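Local coordinates for sugar ABC transporter substrate-binding protein (Treponema pallidum subsp. pallidum, PDB 5U2P) that probably binds a small solute, perhaps a sugar, in the periplasm and hands it to an ABC transporter for import, at residues E58-T63 and C322-V327; P94-L99 and L103-L108; D116-P121 and L133-S138; H245-R250 and D394-V399; H256-D261 and P281-G286. One frame throughout, in Å; residues are numbered along the deposited sequence.

Contact 1 of 5, residues E58-T63 and C322-V327; sequences EGIAVT and CRALSV
Ile-60 meets Ala-324 and Arg-323 where helix 318-329 packs beside the start of strand 61-67 in the first lobe. The order of that lobe's sheet, 2-1-3-n-4 with 61-67 as its outer strand, is that of the type II periplasmic binding proteins. Helix 45-58 ends beside this strand, and Gly-59, with positive phi, makes the turn between them; lacking a side chain, glycine adopts that conformation at little cost. Ile-60 carries its CG1 branch opposite its own carbonyl carbon (chi1 -59°), and with the chain extended beyond CG1 the CD1 methyl reaches the helix, 4.2 Å from Ala-324 CB. A small methyl side chain suits this buried helix position, where the sheet comes close; Leu-34 of the neighbouring strand and Leu-54 of helix 45-58 also touch Ala-324. The Arg-323 side chain passes Ile-60 at a slant and bends at chi3 (64°), bringing NH1 to 4.2 Å from Ile-60 CD1. Its long aliphatic part lets the residue flank an apolar contact while its charge stays near solvent. One turn further along the helix, Val-327 meets Glu-58, the two side chains coming from opposite directions, with CG of Glu-58 4.1 Å from CG1 of Val-327; Tyr-333 touches both. The Glu-58 carboxylate stays 5.2 Å from the guanidinium, OE1 to Arg-323 NH2, so any attraction is at long range. A water joins the segments instead, lying in the plane of the guanidinium: it accepts from Arg-323 NH2 at 3.0 Å and donates to Glu-58 O at 2.7 Å.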
# COMPACT_ATOMS: atom_id res chain seq x y z
N GLU A 58 17.51 16.46 23.77
CA GLU A 58 16.24 16.60 24.47
C GLU A 58 16.30 16.05 25.89
O GLU A 58 15.31 16.12 26.64
CB GLU A 58 15.12 15.91 23.68
CG GLU A 58 14.97 16.46 22.25
CD GLU A 58 14.62 17.94 22.22
OE1 GLU A 58 13.86 18.39 23.10
OE2 GLU A 58 15.07 18.67 21.32
N GLY A 59 17.45 15.49 26.24
CA GLY A 59 17.69 14.95 27.57
C GLY A 59 16.78 13.78 27.87
O GLY A 59 16.31 13.60 29.00
N ILE A 60 16.50 12.98 26.85
CA ILE A 60 15.70 11.76 27.05
C ILE A 60 16.62 10.57 26.80
O ILE A 60 16.98 10.28 25.66
CB ILE A 60 14.47 11.70 26.14
CG1 ILE A 60 13.56 12.92 26.39
CG2 ILE A 60 13.70 10.42 26.42
CD1 ILE A 60 12.36 13.02 25.49
N ALA A 61 17.03 9.91 27.88
CA ALA A 61 17.82 8.69 27.77
C ALA A 61 16.95 7.54 27.28
O ALA A 61 16.10 7.04 28.01
CB ALA A 61 18.45 8.35 29.11
N VAL A 62 17.16 7.13 26.03
CA VAL A 62 16.41 6.03 25.44
C VAL A 62 17.16 4.72 25.59
O VAL A 62 18.33 4.63 25.25
CB VAL A 62 16.14 6.27 23.94
CG1 VAL A 62 15.30 5.15 23.37
CG2 VAL A 62 15.46 7.63 23.73
N THR A 63 16.47 3.70 26.10
CA THR A 63 16.98 2.34 26.11
C THR A 63 16.15 1.49 25.16
O THR A 63 14.92 1.43 25.27
CB THR A 63 16.97 1.73 27.53
OG1 THR A 63 15.64 1.78 28.06
CG2 THR A 63 17.88 2.53 28.44
N CYS A 322 4.97 10.94 24.58
CA CYS A 322 4.30 11.77 23.60
C CYS A 322 5.19 12.95 23.21
O CYS A 322 5.16 13.37 22.05
CB CYS A 322 2.97 12.26 24.14
SG CYS A 322 1.70 10.97 24.25
N ARG A 323 5.95 13.49 24.17
CA ARG A 323 6.89 14.57 23.88
C ARG A 323 7.93 14.06 22.88
O ARG A 323 8.27 14.76 21.93
CB ARG A 323 7.58 15.09 25.16
CG ARG A 323 6.63 15.88 26.07
CD ARG A 323 7.25 16.25 27.43
NE ARG A 323 8.40 17.15 27.24
CZ ARG A 323 9.68 16.82 27.39
NH1 ARG A 323 10.04 15.62 27.83
NH2 ARG A 323 10.62 17.73 27.15
N ALA A 324 8.43 12.85 23.10
CA ALA A 324 9.43 12.28 22.22
C ALA A 324 8.90 12.09 20.80
O ALA A 324 9.59 12.39 19.83
CB ALA A 324 9.95 10.96 22.78
N LEU A 325 7.67 11.59 20.67
CA LEU A 325 7.12 11.37 19.34
C LEU A 325 6.97 12.70 18.60
O LEU A 325 7.14 12.76 17.39
CB LEU A 325 5.78 10.64 19.41
CG LEU A 325 5.82 9.18 19.86
CD1 LEU A 325 4.47 8.53 19.67
CD2 LEU A 325 6.88 8.40 19.11
N SER A 326 6.57 13.74 19.34
CA SER A 326 6.44 15.07 18.75
C SER A 326 7.77 15.57 18.19
O SER A 326 7.81 16.13 17.08
CB SER A 326 5.88 16.04 19.79
OG SER A 326 5.88 17.36 19.29
N VAL A 327 8.86 15.37 18.93
CA VAL A 327 10.19 15.73 18.42
C VAL A 327 10.54 14.86 17.19
O VAL A 327 11.04 15.37 16.18
CB VAL A 327 11.30 15.58 19.49
CG1 VAL A 327 12.69 15.83 18.89
CG2 VAL A 327 11.08 16.54 20.64
O HOH W 1 13.03 16.24 28.03

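Contact 2 of 5, residues P94-L99 and L103-L108; sequences PSLHAL and LYFVDL
Leu-99 sends its CD1 methyl to the edge of the Phe-105 ring, 3.9 Å from CZ and near the ring plane, the two side chains running at about a right angle. With CG opposite its carbonyl carbon (chi1 -63°), the leucine forks to two neighbouring rings: its other methyl, CD2, lies 4.5 Å from CE2 of Tyr-104. Leu-96 adds a third touch, its CD1 4.3 Å from CD2 of Phe-105. The Phe-105 ring is also covered from its own chain, since CB of Tyr-104 sits 4.0 Å above the ring centre. Phe-105, with no polar group, suits this buried place, whereas Tyr-104 is only partly buried. These residues belong to the first lobe of a type II binding-protein fold, in the connection that leaves strand 88-92 and passes through the short helix 101-104. Leu-96, His-97 and Ala-98 all have positive phi, a left-handed turn uncommon for residues with side chains. Backbone bonds from Ala-98 N to Ser-95 O and from Leu-99 N to Leu-96 O (2.9 Å) hold it, and it turns both leucines toward the aromatic pair. Further out, Val-89 and Val-91 of strand 88-92 and Ala-310 of strand 307-311 pack on Phe-105, while His-77 and Leu-80 of helix 72-81 meet Leu-99; Leu-80 touches Tyr-104 as well.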
# COMPACT_ATOMS: atom_id res chain seq x y z
N PRO A 94 -1.85 -1.19 9.20
CA PRO A 94 -2.88 -0.51 10.01
C PRO A 94 -3.51 -1.39 11.09
O PRO A 94 -4.20 -0.87 11.97
CB PRO A 94 -3.92 -0.11 8.97
CG PRO A 94 -3.82 -1.16 7.91
CD PRO A 94 -2.36 -1.58 7.88
N SER A 95 -3.29 -2.70 11.05
CA SER A 95 -4.12 -3.60 11.84
C SER A 95 -3.62 -3.92 13.26
O SER A 95 -4.33 -4.53 14.04
CB SER A 95 -4.34 -4.90 11.07
OG SER A 95 -5.17 -4.67 9.95
N LEU A 96 -2.41 -3.47 13.59
CA LEU A 96 -1.85 -3.58 14.95
C LEU A 96 -1.80 -5.01 15.49
O LEU A 96 -2.02 -5.22 16.69
CB LEU A 96 -2.63 -2.70 15.93
CG LEU A 96 -2.81 -1.25 15.53
CD1 LEU A 96 -3.68 -0.55 16.53
CD2 LEU A 96 -1.48 -0.53 15.42
N HIS A 97 -1.50 -5.97 14.63
CA HIS A 97 -1.45 -7.38 15.05
C HIS A 97 -2.75 -7.81 15.75
O HIS A 97 -2.70 -8.63 16.66
CB HIS A 97 -0.27 -7.62 16.01
CG HIS A 97 1.03 -6.97 15.62
ND1 HIS A 97 1.43 -5.75 16.14
CD2 HIS A 97 2.03 -7.38 14.81
CE1 HIS A 97 2.62 -5.44 15.65
NE2 HIS A 97 3.01 -6.41 14.84
N ALA A 98 -3.88 -7.23 15.35
CA ALA A 98 -5.19 -7.55 15.93
C ALA A 98 -5.32 -7.19 17.42
O ALA A 98 -6.29 -7.61 18.09
CB ALA A 98 -5.51 -9.03 15.72
N LEU A 99 -4.37 -6.42 17.94
CA LEU A 99 -4.44 -5.90 19.31
C LEU A 99 -5.53 -4.84 19.45
O LEU A 99 -5.78 -4.09 18.52
CB LEU A 99 -3.08 -5.31 19.71
CG LEU A 99 -1.89 -6.27 19.76
CD1 LEU A 99 -0.56 -5.49 19.85
CD2 LEU A 99 -2.03 -7.23 20.92
N LEU A 103 -7.25 -0.69 24.64
CA LEU A 103 -6.68 -1.33 25.83
C LEU A 103 -5.22 -0.99 26.07
O LEU A 103 -4.79 -0.88 27.22
CB LEU A 103 -6.79 -2.85 25.72
CG LEU A 103 -7.63 -3.58 26.75
CD1 LEU A 103 -9.08 -3.17 26.62
CD2 LEU A 103 -7.46 -5.09 26.57
N TYR A 104 -4.46 -0.85 24.99
CA TYR A 104 -3.00 -0.86 25.11
C TYR A 104 -2.27 0.39 24.66
O TYR A 104 -1.15 0.61 25.12
CB TYR A 104 -2.43 -2.03 24.34
CG TYR A 104 -2.86 -3.38 24.88
CD1 TYR A 104 -2.54 -3.74 26.18
CD2 TYR A 104 -3.55 -4.28 24.09
CE1 TYR A 104 -2.91 -4.97 26.68
CE2 TYR A 104 -3.92 -5.50 24.58
CZ TYR A 104 -3.60 -5.84 25.87
OH TYR A 104 -3.96 -7.06 26.38
N PHE A 105 -2.86 1.17 23.76
CA PHE A 105 -2.13 2.29 23.15
C PHE A 105 -2.77 3.66 23.36
O PHE A 105 -3.97 3.81 23.44
CB PHE A 105 -1.99 2.06 21.65
CG PHE A 105 -1.33 0.75 21.31
CD1 PHE A 105 -0.17 0.37 21.96
CD2 PHE A 105 -1.87 -0.09 20.36
CE1 PHE A 105 0.44 -0.84 21.67
CE2 PHE A 105 -1.26 -1.30 20.06
CZ PHE A 105 -0.11 -1.67 20.72
N VAL A 106 -1.92 4.68 23.39
CA VAL A 106 -2.40 6.05 23.49
C VAL A 106 -2.95 6.53 22.16
O VAL A 106 -2.30 6.39 21.13
CB VAL A 106 -1.28 7.00 23.94
CG1 VAL A 106 -1.79 8.43 24.01
CG2 VAL A 106 -0.74 6.55 25.29
N ASP A 107 -4.16 7.11 22.19
CA ASP A 107 -4.75 7.69 20.98
C ASP A 107 -4.03 8.98 20.61
O ASP A 107 -4.06 9.96 21.37
CB ASP A 107 -6.26 7.95 21.20
CG ASP A 107 -6.91 8.69 20.04
OD1 ASP A 107 -6.30 8.78 18.96
OD2 ASP A 107 -8.05 9.18 20.19
N LEU A 108 -3.33 8.97 19.47
CA LEU A 108 -2.49 10.09 19.07
C LEU A 108 -3.21 11.03 18.10
O LEU A 108 -2.61 11.95 17.54
CB LEU A 108 -1.18 9.58 18.42
CG LEU A 108 -0.32 8.66 19.30
CD1 LEU A 108 0.89 8.09 18.54
CD2 LEU A 108 0.13 9.34 20.56

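Contact 3 of 5, residues D116-P121 and L133-S138. With EDO (1,2-ethanediol), chain E.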
# COMPACT_ATOMS: atom_id res chain seq x y z
N ASP A 116 0.52 17.02 9.72
CA ASP A 116 1.72 16.97 8.89
C ASP A 116 1.88 15.60 8.21
O ASP A 116 2.69 15.44 7.30
CB ASP A 116 2.96 17.27 9.73
CG ASP A 116 3.01 18.71 10.22
OD1 ASP A 116 2.50 19.60 9.51
OD2 ASP A 116 3.58 18.93 11.31
N LEU A 117 1.11 14.61 8.64
CA LEU A 117 1.14 13.31 7.99
C LEU A 117 0.57 13.35 6.58
O LEU A 117 -0.44 14.01 6.33
CB LEU A 117 0.36 12.29 8.80
CG LEU A 117 0.93 11.95 10.18
CD1 LEU A 117 -0.09 11.12 10.94
CD2 LEU A 117 2.24 11.21 10.05
N LEU A 118 1.18 12.60 5.66
CA LEU A 118 0.68 12.53 4.30
C LEU A 118 -0.58 11.67 4.24
O LEU A 118 -1.59 12.07 3.64
CB LEU A 118 1.75 11.97 3.37
CG LEU A 118 2.99 12.87 3.24
CD1 LEU A 118 4.12 12.19 2.47
CD2 LEU A 118 2.66 14.20 2.60
N ILE A 119 -0.51 10.48 4.83
CA ILE A 119 -1.61 9.52 4.83
C ILE A 119 -1.79 9.00 6.27
O ILE A 119 -1.20 7.97 6.63
CB ILE A 119 -1.36 8.32 3.88
CG1 ILE A 119 -0.84 8.77 2.52
CG2 ILE A 119 -2.65 7.50 3.74
CD1 ILE A 119 -0.31 7.62 1.66
N PRO A 120 -2.54 9.74 7.10
CA PRO A 120 -2.59 9.32 8.51
C PRO A 120 -3.09 7.88 8.65
O PRO A 120 -4.11 7.53 8.06
CB PRO A 120 -3.57 10.32 9.14
CG PRO A 120 -3.60 11.48 8.23
CD PRO A 120 -3.31 10.97 6.85
N PRO A 121 -2.35 7.04 9.38
CA PRO A 121 -2.87 5.71 9.71
C PRO A 121 -4.15 5.80 10.50
O PRO A 121 -4.27 6.67 11.37
CB PRO A 121 -1.77 5.09 10.56
CG PRO A 121 -0.57 5.95 10.34
CD PRO A 121 -1.06 7.29 10.04
N LEU A 133 6.52 5.37 10.16
CA LEU A 133 7.85 5.60 9.58
C LEU A 133 7.84 5.84 8.07
O LEU A 133 8.84 6.28 7.50
CB LEU A 133 8.75 4.41 9.90
CG LEU A 133 8.85 4.07 11.38
CD1 LEU A 133 9.81 2.91 11.59
CD2 LEU A 133 9.26 5.29 12.21
N ASN A 134 6.70 5.55 7.44
CA ASN A 134 6.46 5.77 6.00
C ASN A 134 4.98 6.05 5.80
O ASN A 134 4.16 5.58 6.60
CB ASN A 134 6.86 4.55 5.16
CG ASN A 134 8.33 4.18 5.29
OD1 ASN A 134 8.71 3.33 6.10
ND2 ASN A 134 9.17 4.79 4.46
N CYS A 135 4.58 6.73 4.72
CA CYS A 135 3.16 6.93 4.47
C CYS A 135 2.53 5.69 3.85
O CYS A 135 1.34 5.41 4.06
CB CYS A 135 2.91 8.16 3.58
SG CYS A 135 3.51 8.04 1.83
N ALA A 136 3.34 4.91 3.13
CA ALA A 136 2.86 3.76 2.38
C ALA A 136 4.03 2.91 1.99
O ALA A 136 5.15 3.41 1.84
CB ALA A 136 2.08 4.21 1.16
N VAL A 137 3.79 1.61 1.85
CA VAL A 137 4.79 0.66 1.35
C VAL A 137 4.86 0.69 -0.18
O VAL A 137 5.94 0.64 -0.79
CB VAL A 137 4.48 -0.78 1.81
CG1 VAL A 137 5.44 -1.77 1.16
CG2 VAL A 137 4.58 -0.87 3.32
N SER A 138 3.68 0.74 -0.78
CA SER A 138 3.48 0.57 -2.20
C SER A 138 2.30 1.43 -2.66
O SER A 138 1.28 1.50 -1.97
CB SER A 138 3.21 -0.91 -2.50
OG SER A 138 2.91 -1.09 -3.86
C1 EDO E . 0.11 -3.34 -2.91
O1 EDO E . 0.41 -2.40 -3.94
C2 EDO E . -1.35 -3.75 -2.88
O2 EDO E . -2.06 -3.53 -4.11
O HOH W 2 -0.44 5.36 6.16
O HOH W 3 1.58 6.73 7.50
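Over one face of the Cys-135 peptide group lies the CD1 methyl of Ile-119, 3.7 Å from Cys-135 O; that oxygen accepts a hydrogen bond from a water on the other side of the plane. This water also donates to Ile-119 O, at 2.8 Å from each of the two carbonyl oxygens. A second, longer link runs through another water from Ile-119 O to Asn-134 O. Both waters have more acceptors nearby than protons to give, so these bonds are probably shared. The rest of the contact is apolar. Ile-119 CD1 also lies 3.8 Å from Cys-135 CB, and its CG1 follows alongside; the methyl of Ala-136 stands 4.2 Å from the same CD1. With chi1 at 67°, the sulfur of Cys-135 is tucked over its own backbone, flanked by N and C, which brings it to 3.8 Å from Ile-119 CD1. A compact, weakly polar cysteine can lie against both Ile-119 and Leu-118, whose CB is 4.0 Å from Cys-135 CB; Leu-344 and Ile-367 touch the cysteine as well. The segment 133-138 passes from strand 131-132 of one sheet to strand 138-145 of the other, one of the interlobe connections of a two-lobed binding protein. At its far end Ser-138 OG is hydrogen-bonded to Ser-269 OG and lies 2.8 Å from O1 of an ethanediol, probably from the crystallisation liquor, which Asn-140 and Asp-377 also bind. Apolar packing thus holds the side chains, while water links the backbone carbonyls, which as acceptors could not pair with each other.

Contact 4 of 5, residues H245-R250 and D394-V399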
# COMPACT_ATOMS: atom_id res chain seq x y z
N HIS A 245 -2.36 -15.67 -20.07
CA HIS A 245 -1.22 -16.57 -20.07
C HIS A 245 0.05 -15.89 -19.59
O HIS A 245 1.04 -16.56 -19.28
CB HIS A 245 -1.01 -17.15 -21.47
CG HIS A 245 -2.26 -17.73 -22.07
ND1 HIS A 245 -3.01 -18.68 -21.42
CD2 HIS A 245 -2.89 -17.47 -23.23
CE1 HIS A 245 -4.05 -19.00 -22.17
NE2 HIS A 245 -4.00 -18.28 -23.28
N HIS A 246 0.02 -14.55 -19.52
CA HIS A 246 1.18 -13.77 -19.11
C HIS A 246 1.07 -13.31 -17.67
O HIS A 246 2.04 -12.82 -17.10
CB HIS A 246 1.37 -12.55 -20.02
CG HIS A 246 1.68 -12.88 -21.44
ND1 HIS A 246 1.22 -14.02 -22.06
CD2 HIS A 246 2.41 -12.22 -22.38
CE1 HIS A 246 1.65 -14.05 -23.31
NE2 HIS A 246 2.37 -12.96 -23.53
N ARG A 247 -0.11 -13.45 -17.07
CA ARG A 247 -0.33 -12.90 -15.74
C ARG A 247 0.61 -13.52 -14.69
O ARG A 247 0.80 -12.93 -13.62
CB ARG A 247 -1.79 -13.08 -15.30
CG ARG A 247 -2.10 -12.46 -13.93
CD ARG A 247 -3.59 -12.46 -13.58
NE ARG A 247 -4.12 -13.80 -13.34
CZ ARG A 247 -3.99 -14.47 -12.19
NH1 ARG A 247 -3.33 -13.92 -11.17
NH2 ARG A 247 -4.51 -15.68 -12.06
N THR A 248 1.19 -14.68 -14.98
CA THR A 248 2.13 -15.32 -14.05
C THR A 248 3.57 -14.81 -14.24
O THR A 248 4.52 -15.35 -13.66
CB THR A 248 2.13 -16.86 -14.21
OG1 THR A 248 3.07 -17.44 -13.30
CG2 THR A 248 2.48 -17.28 -15.61
N ALA A 249 3.71 -13.76 -15.05
CA ALA A 249 5.02 -13.18 -15.34
C ALA A 249 5.61 -12.59 -14.09
O ALA A 249 4.95 -11.84 -13.36
CB ALA A 249 4.92 -12.11 -16.41
N ARG A 250 6.88 -12.91 -13.85
CA ARG A 250 7.59 -12.40 -12.69
C ARG A 250 7.94 -10.93 -12.88
O ARG A 250 8.03 -10.44 -14.00
CB ARG A 250 8.86 -13.22 -12.46
CG ARG A 250 8.59 -14.65 -12.00
CD ARG A 250 9.82 -15.52 -12.17
NE ARG A 250 10.97 -15.03 -11.41
CZ ARG A 250 12.19 -15.57 -11.46
NH1 ARG A 250 12.42 -16.62 -12.24
NH2 ARG A 250 13.18 -15.05 -10.74
N ASP A 394 -9.67 -16.28 -6.71
CA ASP A 394 -8.86 -16.04 -7.89
C ASP A 394 -9.81 -15.84 -9.07
O ASP A 394 -10.05 -16.76 -9.85
CB ASP A 394 -7.91 -17.21 -8.12
CG ASP A 394 -6.97 -16.99 -9.28
OD1 ASP A 394 -6.88 -15.85 -9.79
OD2 ASP A 394 -6.29 -17.96 -9.66
N PHE A 395 -10.41 -14.66 -9.15
CA PHE A 395 -11.38 -14.35 -10.20
C PHE A 395 -10.85 -14.59 -11.61
O PHE A 395 -11.60 -15.03 -12.49
CB PHE A 395 -11.84 -12.90 -10.07
CG PHE A 395 -12.83 -12.67 -8.98
CD1 PHE A 395 -14.08 -13.23 -9.06
CD2 PHE A 395 -12.52 -11.87 -7.90
CE1 PHE A 395 -15.01 -13.02 -8.05
CE2 PHE A 395 -13.43 -11.65 -6.90
CZ PHE A 395 -14.68 -12.22 -6.97
N ALA A 396 -9.57 -14.30 -11.85
CA ALA A 396 -9.02 -14.44 -13.20
C ALA A 396 -9.07 -15.89 -13.67
O ALA A 396 -9.14 -16.16 -14.87
CB ALA A 396 -7.58 -13.90 -13.26
N ALA A 397 -9.03 -16.82 -12.73
CA ALA A 397 -9.09 -18.23 -13.07
C ALA A 397 -10.44 -18.61 -13.66
O ALA A 397 -10.55 -19.60 -14.37
CB ALA A 397 -8.81 -19.08 -11.85
N TYR A 398 -11.47 -17.81 -13.37
CA TYR A 398 -12.82 -18.06 -13.89
C TYR A 398 -12.97 -17.61 -15.34
O TYR A 398 -13.97 -17.94 -16.00
CB TYR A 398 -13.87 -17.33 -13.05
CG TYR A 398 -13.88 -17.64 -11.57
CD1 TYR A 398 -13.28 -18.79 -11.07
CD2 TYR A 398 -14.49 -16.78 -10.67
CE1 TYR A 398 -13.29 -19.07 -9.71
CE2 TYR A 398 -14.51 -17.05 -9.32
CZ TYR A 398 -13.91 -18.20 -8.84
OH TYR A 398 -13.93 -18.45 -7.48
N VAL A 399 -12.00 -16.85 -15.84
CA VAL A 399 -12.12 -16.23 -17.15
C VAL A 399 -11.50 -17.14 -18.21
O VAL A 399 -10.31 -17.07 -18.49
CB VAL A 399 -11.44 -14.84 -17.20
CG1 VAL A 399 -11.65 -14.19 -18.56
CG2 VAL A 399 -11.98 -13.94 -16.10
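Arg-247 and Ala-396 make the close-packed part of this contact, between a type I beta turn (His-246 to Ala-249) and a single helical turn, 395-398, in the second lobe of the binding-protein fold. The methyl of Ala-396 lies obliquely against the guanidinium, with CB 3.5 Å from Arg-247 NE and 3.8 Å from CZ. Alanine suits the place: a small, buried side chain lets the broad cation come up close, and Tyr-233 of helix 227-238 touches the same residue. Arg-247 reaches across by setting CG opposite its backbone N (chi1 -177°) and then bending at chi3. The ionic part is close but poorly directed. Asp-394 comes from the opposite direction, its carboxylate plane turned 72° from the guanidinium, and Phe-188 touches its side chain. The oxygen lies well out of the guanidinium plane, so the attraction in this salt bridge is electrostatic and not a directed hydrogen bond. The loose side is the one toward solvent, where the turn carries the exposed Thr-248 and His-246, which stay clear of the helical turn. The ionic pair is spaced at 3.3 Å, from Arg-247 NH2 to Asp-394 OD1.

Contact 5 of 5, residues H256-D261 and P281-G286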
# COMPACT_ATOMS: atom_id res chain seq x y z
N HIS A 256 12.53 -6.63 -17.55
CA HIS A 256 13.29 -7.00 -18.73
C HIS A 256 12.61 -6.52 -19.99
O HIS A 256 13.24 -5.87 -20.85
CB HIS A 256 13.48 -8.51 -18.79
CG HIS A 256 14.32 -8.96 -19.92
ND1 HIS A 256 13.82 -9.14 -21.19
CD2 HIS A 256 15.63 -9.29 -19.98
CE1 HIS A 256 14.80 -9.54 -21.98
NE2 HIS A 256 15.90 -9.67 -21.27
N ASP A 257 11.31 -6.78 -20.10
CA ASP A 257 10.57 -6.41 -21.29
C ASP A 257 10.28 -4.90 -21.36
O ASP A 257 10.33 -4.30 -22.45
CB ASP A 257 9.26 -7.20 -21.38
CG ASP A 257 9.48 -8.69 -21.62
OD1 ASP A 257 10.57 -9.07 -22.10
OD2 ASP A 257 8.55 -9.49 -21.33
N PHE A 258 9.99 -4.27 -20.23
CA PHE A 258 9.65 -2.85 -20.23
C PHE A 258 10.84 -2.02 -20.68
O PHE A 258 10.67 -1.07 -21.44
CB PHE A 258 9.16 -2.39 -18.85
CG PHE A 258 8.27 -1.18 -18.89
CD1 PHE A 258 8.80 0.08 -19.18
CD2 PHE A 258 6.91 -1.30 -18.66
CE1 PHE A 258 7.97 1.19 -19.22
CE2 PHE A 258 6.08 -0.21 -18.70
CZ PHE A 258 6.60 1.04 -18.97
N THR A 259 12.03 -2.39 -20.22
CA THR A 259 13.23 -1.62 -20.54
C THR A 259 13.68 -1.86 -21.97
O THR A 259 14.58 -1.17 -22.45
CB THR A 259 14.41 -1.90 -19.57
OG1 THR A 259 14.77 -3.29 -19.57
CG2 THR A 259 14.06 -1.49 -18.16
N ARG A 260 13.07 -2.86 -22.64
CA ARG A 260 13.33 -3.12 -24.06
C ARG A 260 12.17 -2.66 -24.97
O ARG A 260 12.05 -3.09 -26.12
CB ARG A 260 13.62 -4.60 -24.27
CG ARG A 260 14.96 -5.02 -23.71
CD ARG A 260 15.12 -6.51 -23.60
NE ARG A 260 16.47 -6.87 -23.19
CZ ARG A 260 16.97 -6.68 -21.97
NH1 ARG A 260 16.24 -6.13 -21.01
NH2 ARG A 260 18.23 -7.03 -21.71
N ASP A 261 11.36 -1.75 -24.46
CA ASP A 261 10.26 -1.14 -25.21
C ASP A 261 9.26 -2.19 -25.72
O ASP A 261 8.67 -2.02 -26.79
CB ASP A 261 10.79 -0.31 -26.40
CG ASP A 261 11.56 0.94 -25.98
OD1 ASP A 261 11.64 1.29 -24.79
OD2 ASP A 261 12.10 1.61 -26.89
N PRO A 281 18.08 3.91 -16.47
CA PRO A 281 17.92 5.24 -15.85
C PRO A 281 17.36 6.30 -16.78
O PRO A 281 16.72 7.25 -16.33
CB PRO A 281 19.35 5.60 -15.44
CG PRO A 281 20.05 4.31 -15.28
CD PRO A 281 19.40 3.32 -16.20
N GLY A 282 17.59 6.15 -18.08
CA GLY A 282 17.14 7.15 -19.02
C GLY A 282 15.75 6.92 -19.56
O GLY A 282 15.31 7.64 -20.45
N ILE A 283 15.04 5.92 -19.04
CA ILE A 283 13.73 5.65 -19.59
C ILE A 283 12.76 6.76 -19.19
O ILE A 283 12.87 7.34 -18.11
CB ILE A 283 13.20 4.26 -19.14
CG1 ILE A 283 12.03 3.83 -20.02
CG2 ILE A 283 12.85 4.26 -17.68
CD1 ILE A 283 11.70 2.36 -19.90
N ASN A 284 11.86 7.08 -20.11
CA ASN A 284 10.90 8.16 -19.94
C ASN A 284 9.55 7.58 -19.50
O ASN A 284 8.75 7.17 -20.33
CB ASN A 284 10.75 8.94 -21.25
CG ASN A 284 10.08 10.27 -21.04
OD1 ASN A 284 9.98 10.76 -19.92
ND2 ASN A 284 9.61 10.87 -22.13
N LEU A 285 9.37 7.52 -18.20
CA LEU A 285 8.23 6.84 -17.60
C LEU A 285 7.23 7.86 -17.09
O LEU A 285 7.60 8.83 -16.43
CB LEU A 285 8.71 5.95 -16.45
CG LEU A 285 7.91 4.71 -16.07
CD1 LEU A 285 7.96 3.73 -17.21
CD2 LEU A 285 8.49 4.07 -14.81
N GLY A 286 5.96 7.63 -17.38
CA GLY A 286 4.89 8.41 -16.80
C GLY A 286 4.06 7.54 -15.88
O GLY A 286 4.16 6.31 -15.94
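Thr-259 and Ile-283 bring the two backbones nearest, their CA atoms 7.3 Å apart, just where helix 251-258 closes in a Schellman motif with Asp-261, at positive phi, as its C-prime residue. Side chains bridge the gap. Phe-258 sets its ring opposite its own backbone N (chi1 -156°), sending it from the helix end to the approaching strand. The Ile-283 CD1 methyl arrives at the ring edge, in the ring plane, 3.8 Å from CD1 of Phe-258, and the two side chains run at about a right angle. The same methyl lies 4.3 Å from CA of Thr-259, so the extended isoleucine fills the angle between ring and backbone. Leu-285 approaches the ring at a slant; its CD1 is placed only 3.2 Å from CE1 of Phe-258, shorter than a relaxed carbon contact and therefore doubtful in detail. A flat ring and two branched aliphatic chains are well suited to such a buried seam, which Ile-276, Ile-263 and Tyr-266 extend around Phe-258. The polar residues turn elsewhere: Thr-259 OG1 bonds back to Ile-255 O, one turn earlier, and Asp-261 forms a salt bridge with Arg-280. On the outer surface the Arg-260 guanidinium lies over the His-256 ring, while its NH1 donates to His-256 O at 3.0 Å (154°). Strands 263-267 and 285-288 flank strand 138-145, both antiparallel to it, with helix 270-279 between them in sequence; the contact thus ties the helix before this beta-alpha-beta crossover to the start of its second strand.

Contacts 2, 3 and 5 are buried, and contacts 1 and 4 are partly exposed; charged side chains (Glu-58 and Arg-323, Arg-247 and Asp-394) take part in the latter two. Contacts 1 and 2 share the first lobe and touch through Leu-325 CD1 and Leu-108 CD1, 3.8 Å apart. Contacts 4 and 5 lie in the second lobe, with nearest atoms about 7 Å apart, around opposite ends of helix 251-258. Contact 3 sits between, nearest the chain centre, where one connection passes from sheet to sheet. Aromatic edges mark contacts 2 and 5, whereas water bridges backbone carbonyls in contact 3 and joins a guanidinium to a carbonyl in contact 1.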